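Local coordinates for protein putative amidohydrolase (Unidentified, PDB 3MKV) that probably hydrolyses dipeptides that end in proline, as a zinc-dependent prolidase of the amidohydrolase superfamily, at residues Tyr212-Arg218 with Arg243-Val249; Tyr236-Ala242 with Asn256-Thr262. All blocks are in the same frame, centred on the assembly; numbering follows the deposited sequence.

Contact 1. Residues Tyr212-Arg218 with Arg243-Val249; sequences YSEDEIR and RAVRCGV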
loop_
_atom_site.group_PDB
_atom_site.type_symbol
_atom_site.label_atom_id
_atom_site.label_comp_id
_atom_site.label_asym_id
_atom_site.label_seq_id
_atom_site.Cartn_x
_atom_site.Cartn_y
_atom_site.Cartn_z
ATOM N N TYR A 212 -15.553 3.149 -24.039
ATOM C CA TYR A 212 -16.298 3.736 -22.924
ATOM C C TYR A 212 -17.794 3.468 -22.987
ATOM O O TYR A 212 -18.367 3.279 -24.058
ATOM C CB TYR A 212 -16.048 5.258 -22.820
ATOM C CG TYR A 212 -14.742 5.610 -22.134
ATOM C CD1 TYR A 212 -13.816 6.472 -22.728
ATOM C CD2 TYR A 212 -14.423 5.056 -20.909
ATOM C CE1 TYR A 212 -12.626 6.783 -22.110
ATOM C CE2 TYR A 212 -13.232 5.360 -20.278
ATOM C CZ TYR A 212 -12.332 6.218 -20.876
ATOM O OH TYR A 212 -11.147 6.496 -20.219
ATOM N N SER A 213 -18.415 3.456 -21.816
ATOM C CA SER A 213 -19.863 3.466 -21.695
ATOM C C SER A 213 -20.364 4.892 -21.881
ATOM O O SER A 213 -19.594 5.843 -21.763
ATOM C CB SER A 213 -20.260 2.988 -20.298
ATOM O OG SER A 213 -19.846 3.915 -19.303
ATOM N N GLU A 214 -21.660 5.035 -22.136
ATOM C CA GLU A 214 -22.289 6.345 -22.271
ATOM C C GLU A 214 -22.292 7.160 -20.972
ATOM O O GLU A 214 -22.300 8.393 -20.993
ATOM C CB GLU A 214 -23.709 6.168 -22.786
ATOM C CG GLU A 214 -23.750 5.461 -24.140
ATOM C CD GLU A 214 -25.111 5.526 -24.786
ATOM O OE1 GLU A 214 -25.354 4.747 -25.731
ATOM O OE2 GLU A 214 -25.943 6.350 -24.337
ATOM N N ASP A 215 -22.294 6.457 -19.843
ATOM C CA ASP A 215 -22.161 7.085 -18.541
ATOM C C ASP A 215 -20.801 7.753 -18.369
ATOM O O ASP A 215 -20.704 8.843 -17.797
ATOM C CB ASP A 215 -22.340 6.040 -17.440
ATOM C CG ASP A 215 -23.800 5.710 -17.169
ATOM O OD1 ASP A 215 -24.633 6.642 -17.119
ATOM O OD2 ASP A 215 -24.106 4.512 -16.989
ATOM N N GLU A 216 -19.746 7.081 -18.826
ATOM C CA GLU A 216 -18.399 7.663 -18.769
ATOM C C GLU A 216 -18.284 8.860 -19.710
ATOM O O GLU A 216 -17.898 9.940 -19.283
ATOM C CB GLU A 216 -17.310 6.618 -19.064
ATOM C CG GLU A 216 -17.077 5.599 -17.941
ATOM C CD GLU A 216 -16.583 4.260 -18.463
ATOM O OE1 GLU A 216 -15.562 3.735 -17.951
ATOM O OE2 GLU A 216 -17.217 3.729 -19.399
ATOM N N ILE A 217 -18.669 8.690 -20.972
ATOM C CA ILE A 217 -18.582 9.780 -21.941
ATOM C C ILE A 217 -19.297 11.023 -21.437
ATOM O O ILE A 217 -18.730 12.117 -21.445
ATOM C CB ILE A 217 -19.171 9.394 -23.313
ATOM C CG1 ILE A 217 -18.374 8.252 -23.939
ATOM C CG2 ILE A 217 -19.212 10.609 -24.257
ATOM C CD1 ILE A 217 -18.940 7.791 -25.294
ATOM N N ARG A 218 -20.542 10.853 -21.006
ATOM C CA ARG A 218 -21.327 11.969 -20.485
ATOM C C ARG A 218 -20.685 12.609 -19.246
ATOM O O ARG A 218 -20.729 13.829 -19.084
ATOM C CB ARG A 218 -22.775 11.549 -20.202
ATOM C CG ARG A 218 -23.544 11.088 -21.441
ATOM C CD ARG A 218 -25.054 10.984 -21.193
ATOM N NE ARG A 218 -25.420 9.697 -20.602
ATOM C CZ ARG A 218 -25.923 8.674 -21.289
ATOM N NH1 ARG A 218 -26.144 8.779 -22.601
ATOM N NH2 ARG A 218 -26.208 7.546 -20.660
ATOM N N ARG A 243 -22.968 7.401 -30.888
ATOM C CA ARG A 243 -23.157 7.407 -29.431
ATOM C C ARG A 243 -22.357 8.531 -28.781
ATOM O O ARG A 243 -22.822 9.193 -27.844
ATOM C CB ARG A 243 -22.793 6.052 -28.816
ATOM C CG ARG A 243 -21.450 5.512 -29.267
ATOM C CD ARG A 243 -21.304 4.026 -28.946
ATOM N NE ARG A 243 -21.589 3.739 -27.542
ATOM C CZ ARG A 243 -20.672 3.677 -26.575
ATOM N NH1 ARG A 243 -19.383 3.888 -26.841
ATOM N NH2 ARG A 243 -21.051 3.402 -25.335
ATOM N N ALA A 244 -21.151 8.732 -29.295
ATOM C CA ALA A 244 -20.285 9.808 -28.854
ATOM C C ALA A 244 -20.979 11.152 -28.992
ATOM O O ALA A 244 -20.970 11.974 -28.077
ATOM C CB ALA A 244 -18.986 9.794 -29.665
ATOM N N VAL A 245 -21.588 11.378 -30.145
ATOM C CA VAL A 245 -22.285 12.633 -30.383
ATOM C C VAL A 245 -23.524 12.817 -29.501
ATOM O O VAL A 245 -23.816 13.934 -29.064
ATOM C CB VAL A 245 -22.631 12.810 -31.867
ATOM C CG1 VAL A 245 -23.661 13.902 -32.046
ATOM C CG2 VAL A 245 -21.373 13.140 -32.638
ATOM N N ARG A 246 -24.254 11.735 -29.239
ATOM C CA ARG A 246 -25.442 11.794 -28.391
ATOM C C ARG A 246 -25.041 12.033 -26.949
ATOM O O ARG A 246 -25.845 12.462 -26.130
ATOM C CB ARG A 246 -26.234 10.488 -28.472
ATOM C CG ARG A 246 -27.067 10.323 -29.720
ATOM C CD ARG A 246 -27.901 9.049 -29.656
ATOM N NE ARG A 246 -27.215 7.894 -30.234
ATOM C CZ ARG A 246 -26.679 6.898 -29.532
ATOM N NH1 ARG A 246 -26.081 5.895 -30.166
ATOM N NH2 ARG A 246 -26.740 6.903 -28.203
ATOM N N CYS A 247 -23.788 11.725 -26.636
ATOM C CA CYS A 247 -23.280 11.900 -25.280
ATOM C C CYS A 247 -22.693 13.289 -25.073
ATOM O O CYS A 247 -22.391 13.675 -23.948
ATOM C CB CYS A 247 -22.256 10.824 -24.934
ATOM S SG CYS A 247 -22.974 9.172 -24.743
ATOM N N GLY A 248 -22.543 14.038 -26.159
ATOM C CA GLY A 248 -22.204 15.454 -26.067
ATOM C C GLY A 248 -20.843 15.842 -26.626
ATOM O O GLY A 248 -20.447 17.003 -26.533
ATOM N N VAL A 249 -20.130 14.878 -27.204
ATOM C CA VAL A 249 -18.811 15.120 -27.778
ATOM C C VAL A 249 -18.886 16.167 -28.898
ATOM O O VAL A 249 -19.759 16.084 -29.754
ATOM C CB VAL A 249 -18.244 13.816 -28.332
ATOM C CG1 VAL A 249 -17.006 14.067 -29.146
ATOM C CG2 VAL A 249 -17.947 12.855 -27.201
HETATM O O HOH W 1 -23.787 2.665 -26.440
HETATM O O HOH W 2 -26.994 11.032 -23.992
#
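Arg243 presents the NH1–NH2 end of its guanidinium to one backbone oxygen, Tyr212 O, just ahead of helix 214-225. Both nitrogens donate to it, NH1 and NH2 each at 3.0 Å from Tyr212 O, and the oxygen lies in the guanidinium plane, which fixes the rotation of the group. A bend at chi3 (-52°) turns the arginine's end to that carbonyl. NE of the same arginine gives its hydrogen to a water, which in turn donates to Glu214 OE1. The Glu214 chain runs out extended over Cys247, CB standing 3.7 Å from Cys247 SG; its OE2 takes NH1 of Arg218 on its anti lone pair at 3.0 Å, while a looser link from OE1 to Arg246 is tentative, resting on one of two conformers of that arginine. Beneath these charges Ile217 points at Cys247, and its CG2 reaches Val249 CG2 at 3.9 Å. Arg218 lays CG beside Cys247 CB (3.7 Å). Gly248 closes helix 238-246 with a Schellman motif, and a Ser213–Glu216 capping box starts helix 214-225. The Ala244 methyl packs on Ile252 of strand 251-254, while Glu216 reaches Arg182 of a second subunit, so the start of helix 214-225 has helix 238-246 and that subunit as neighbours.

Contact 2. Residues Tyr236-Ala242 with Asn256-Thr262; sequences YTPAAIA and NLIDDET. With SO4 (sulfate ion), chain K.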
loop_
_atom_site.group_PDB
_atom_site.type_symbol
_atom_site.label_atom_id
_atom_site.label_comp_id
_atom_site.label_asym_id
_atom_site.label_seq_id
_atom_site.Cartn_x
_atom_site.Cartn_y
_atom_site.Cartn_z
ATOM N N TYR A 236 -14.424 5.596 -35.313
ATOM C CA TYR A 236 -14.461 5.209 -36.732
ATOM C C TYR A 236 -15.849 4.858 -37.301
ATOM O O TYR A 236 -16.223 5.356 -38.366
ATOM C CB TYR A 236 -13.496 4.058 -37.000
ATOM C CG TYR A 236 -12.039 4.458 -37.025
ATOM C CD1 TYR A 236 -11.593 5.475 -37.861
ATOM C CD2 TYR A 236 -11.102 3.797 -36.239
ATOM C CE1 TYR A 236 -10.263 5.840 -37.895
ATOM C CE2 TYR A 236 -9.765 4.157 -36.264
ATOM C CZ TYR A 236 -9.349 5.181 -37.094
ATOM O OH TYR A 236 -8.019 5.548 -37.128
ATOM N N THR A 237 -16.600 4.008 -36.601
ATOM C CA THR A 237 -17.864 3.466 -37.122
ATOM C C THR A 237 -19.115 4.280 -36.792
ATOM O O THR A 237 -19.157 5.019 -35.811
ATOM C CB THR A 237 -18.118 2.034 -36.625
ATOM O OG1 THR A 237 -18.304 2.051 -35.205
ATOM C CG2 THR A 237 -16.958 1.115 -36.980
ATOM N N PRO A 238 -20.156 4.130 -37.619
ATOM C CA PRO A 238 -21.400 4.851 -37.355
ATOM C C PRO A 238 -21.866 4.687 -35.907
ATOM O O PRO A 238 -22.138 5.670 -35.233
ATOM C CB PRO A 238 -22.393 4.212 -38.336
ATOM C CG PRO A 238 -21.518 3.736 -39.492
ATOM C CD PRO A 238 -20.226 3.296 -38.837
ATOM N N ALA A 239 -21.962 3.451 -35.435
ATOM C CA ALA A 239 -22.394 3.191 -34.063
ATOM C C ALA A 239 -21.577 3.984 -33.033
ATOM O O ALA A 239 -22.134 4.602 -32.131
ATOM C CB ALA A 239 -22.313 1.706 -33.774
ATOM N N ALA A 240 -20.252 3.954 -33.175
ATOM C CA ALA A 240 -19.353 4.638 -32.250
ATOM C C ALA A 240 -19.394 6.162 -32.408
ATOM O O ALA A 240 -19.415 6.909 -31.429
ATOM C CB ALA A 240 -17.942 4.114 -32.418
ATOM N N ILE A 241 -19.422 6.623 -33.648
ATOM C CA ILE A 241 -19.600 8.035 -33.906
ATOM C C ILE A 241 -20.915 8.551 -33.324
ATOM O O ILE A 241 -20.951 9.574 -32.641
ATOM C CB ILE A 241 -19.583 8.303 -35.397
ATOM C CG1 ILE A 241 -18.208 7.937 -35.976
ATOM C CG2 ILE A 241 -19.964 9.749 -35.665
ATOM C CD1 ILE A 241 -18.131 7.987 -37.497
ATOM N N ALA A 242 -21.995 7.826 -33.586
ATOM C CA ALA A 242 -23.326 8.241 -33.158
ATOM C C ALA A 242 -23.473 8.379 -31.637
ATOM O O ALA A 242 -24.051 9.354 -31.148
ATOM C CB ALA A 242 -24.386 7.275 -33.722
ATOM N N ASN A 256 -13.819 7.658 -40.359
ATOM C CA ASN A 256 -13.606 7.003 -41.642
ATOM C C ASN A 256 -14.793 6.215 -42.195
ATOM O O ASN A 256 -15.122 6.326 -43.381
ATOM C CB ASN A 256 -12.391 6.081 -41.570
ATOM C CG ASN A 256 -11.079 6.837 -41.532
ATOM O OD1 ASN A 256 -10.884 7.743 -40.714
ATOM N ND2 ASN A 256 -10.159 6.451 -42.408
ATOM N N LEU A 257 -15.415 5.405 -41.346
ATOM C CA LEU A 257 -16.482 4.507 -41.786
ATOM C C LEU A 257 -17.865 5.098 -41.537
ATOM O O LEU A 257 -18.854 4.382 -41.444
ATOM C CB LEU A 257 -16.348 3.152 -41.092
ATOM C CG LEU A 257 -15.019 2.465 -41.418
ATOM C CD1 LEU A 257 -14.795 1.223 -40.565
ATOM C CD2 LEU A 257 -14.955 2.127 -42.902
ATOM N N ILE A 258 -17.931 6.414 -41.422
ATOM C CA ILE A 258 -19.204 7.071 -41.196
ATOM C C ILE A 258 -20.129 6.792 -42.375
ATOM O O ILE A 258 -19.671 6.554 -43.495
ATOM C CB ILE A 258 -19.020 8.593 -41.014
ATOM C CG1 ILE A 258 -20.320 9.241 -40.551
ATOM C CG2 ILE A 258 -18.513 9.241 -42.300
ATOM C CD1 ILE A 258 -20.123 10.655 -40.032
ATOM N N ASP A 259 -21.432 6.826 -42.116
ATOM C CA ASP A 259 -22.422 6.635 -43.167
ATOM C C ASP A 259 -23.350 7.843 -43.281
ATOM O O ASP A 259 -23.432 8.665 -42.363
ATOM C CB ASP A 259 -23.229 5.361 -42.914
ATOM C CG ASP A 259 -24.051 5.435 -41.642
ATOM O OD1 ASP A 259 -24.033 6.498 -40.975
ATOM O OD2 ASP A 259 -24.721 4.429 -41.313
ATOM N N ASP A 260 -24.044 7.945 -44.412
ATOM C CA ASP A 260 -24.968 9.052 -44.660
ATOM C C ASP A 260 -25.803 9.383 -43.433
ATOM O O ASP A 260 -25.936 10.551 -43.051
ATOM C CB ASP A 260 -25.897 8.710 -45.819
ATOM C CG ASP A 260 -25.150 8.517 -47.121
ATOM O OD1 ASP A 260 -25.114 7.373 -47.625
ATOM O OD2 ASP A 260 -24.582 9.505 -47.636
ATOM N N GLU A 261 -26.373 8.349 -42.822
ATOM C CA GLU A 261 -27.286 8.533 -41.703
ATOM C C GLU A 261 -26.601 9.167 -40.486
ATOM O O GLU A 261 -27.181 10.025 -39.809
ATOM C CB GLU A 261 -27.930 7.204 -41.323
ATOM C CG GLU A 261 -28.905 7.320 -40.161
ATOM C CD GLU A 261 -29.259 5.973 -39.548
ATOM O OE1 GLU A 261 -29.341 5.896 -38.303
ATOM O OE2 GLU A 261 -29.452 4.994 -40.308
ATOM N N THR A 262 -25.372 8.739 -40.206
ATOM C CA THR A 262 -24.619 9.284 -39.088
ATOM C C THR A 262 -24.076 10.654 -39.459
ATOM O O THR A 262 -24.026 11.563 -38.623
ATOM C CB THR A 262 -23.457 8.366 -38.687
ATOM O OG1 THR A 262 -23.943 7.033 -38.517
ATOM C CG2 THR A 262 -22.831 8.830 -37.386
HETATM S S SO4 K . -5.176 5.110 -35.271
HETATM O O1 SO4 K . -4.828 5.581 -36.614
HETATM O O2 SO4 K . -6.431 4.362 -35.327
HETATM O O3 SO4 K . -4.119 4.227 -34.773
HETATM O O4 SO4 K . -5.337 6.260 -34.381
#
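At the zinc site of this TIM-barrel hydrolase, the loops after strands 232-235 and 251-254 run side by side into their helices, and Tyr236 and Asn256 open the contact. Their side chains point the same way, ring and amide planes almost perpendicular, with Asn256 OD1 at the ring's edge, 3.5 Å from Tyr236 CE1. Tyr236 OH donates to O2 of a sulfate at 2.7 Å, an ion probably from the crystallisation liquor and also held by His142, and is hydrogen-bonded to the Tyr280 hydroxyl as well; the ring packs against the zinc ligands His234 and His254. The backbones are joined by Leu257 N to Tyr236 O (3.1 Å), the donor well above the carbonyl plane. Farther along, the Pro238 ring rests against Leu257 O and the Asp259 carboxylate, CG 3.7 Å from Asp259 CG. Ile241 and Ile258 cross at about a right angle, Ile241 CD1 meeting Ile258 CB at 3.7 Å. With its CG2 anti to the backbone N, Thr262 sets that methyl 3.5 Å from Ile241 CG2 and leaves OG1 for Asp259. Asp259 OD1 receives Thr262 N and OG1 from opposite faces of the carboxylate plane, capping helix 260-269. Thus Asp259 and Thr262 satisfy each other, and Pro238 can pack on this polar pair. The Tyr236 side chain comes within about 5 Å of a zinc ion, and its hydroxyl binds an anion, consistent with a place in the substrate pocket.

How the contacts relate
Both contacts use helix 238-246: contact 2 takes its first turn together with the preceding loop, and contact 1 takes its last turn and the loop beyond. Their centres lie 14 Å apart. Along the chain the segments alternate, 212-218, 236-242, 243-249 and 256-262, so the helix that follows strand 232-235 meets the preceding helix 214-225 near its C-terminal end and the following helix 260-269 near its N-terminal end. This succession of neighbouring helices is the outer layer of a beta/alpha barrel. Contact 2 lies at the zinc-bearing ends of strands 232-235 and 251-254, whereas contact 1 carries the packing on to the side where a second subunit adjoins.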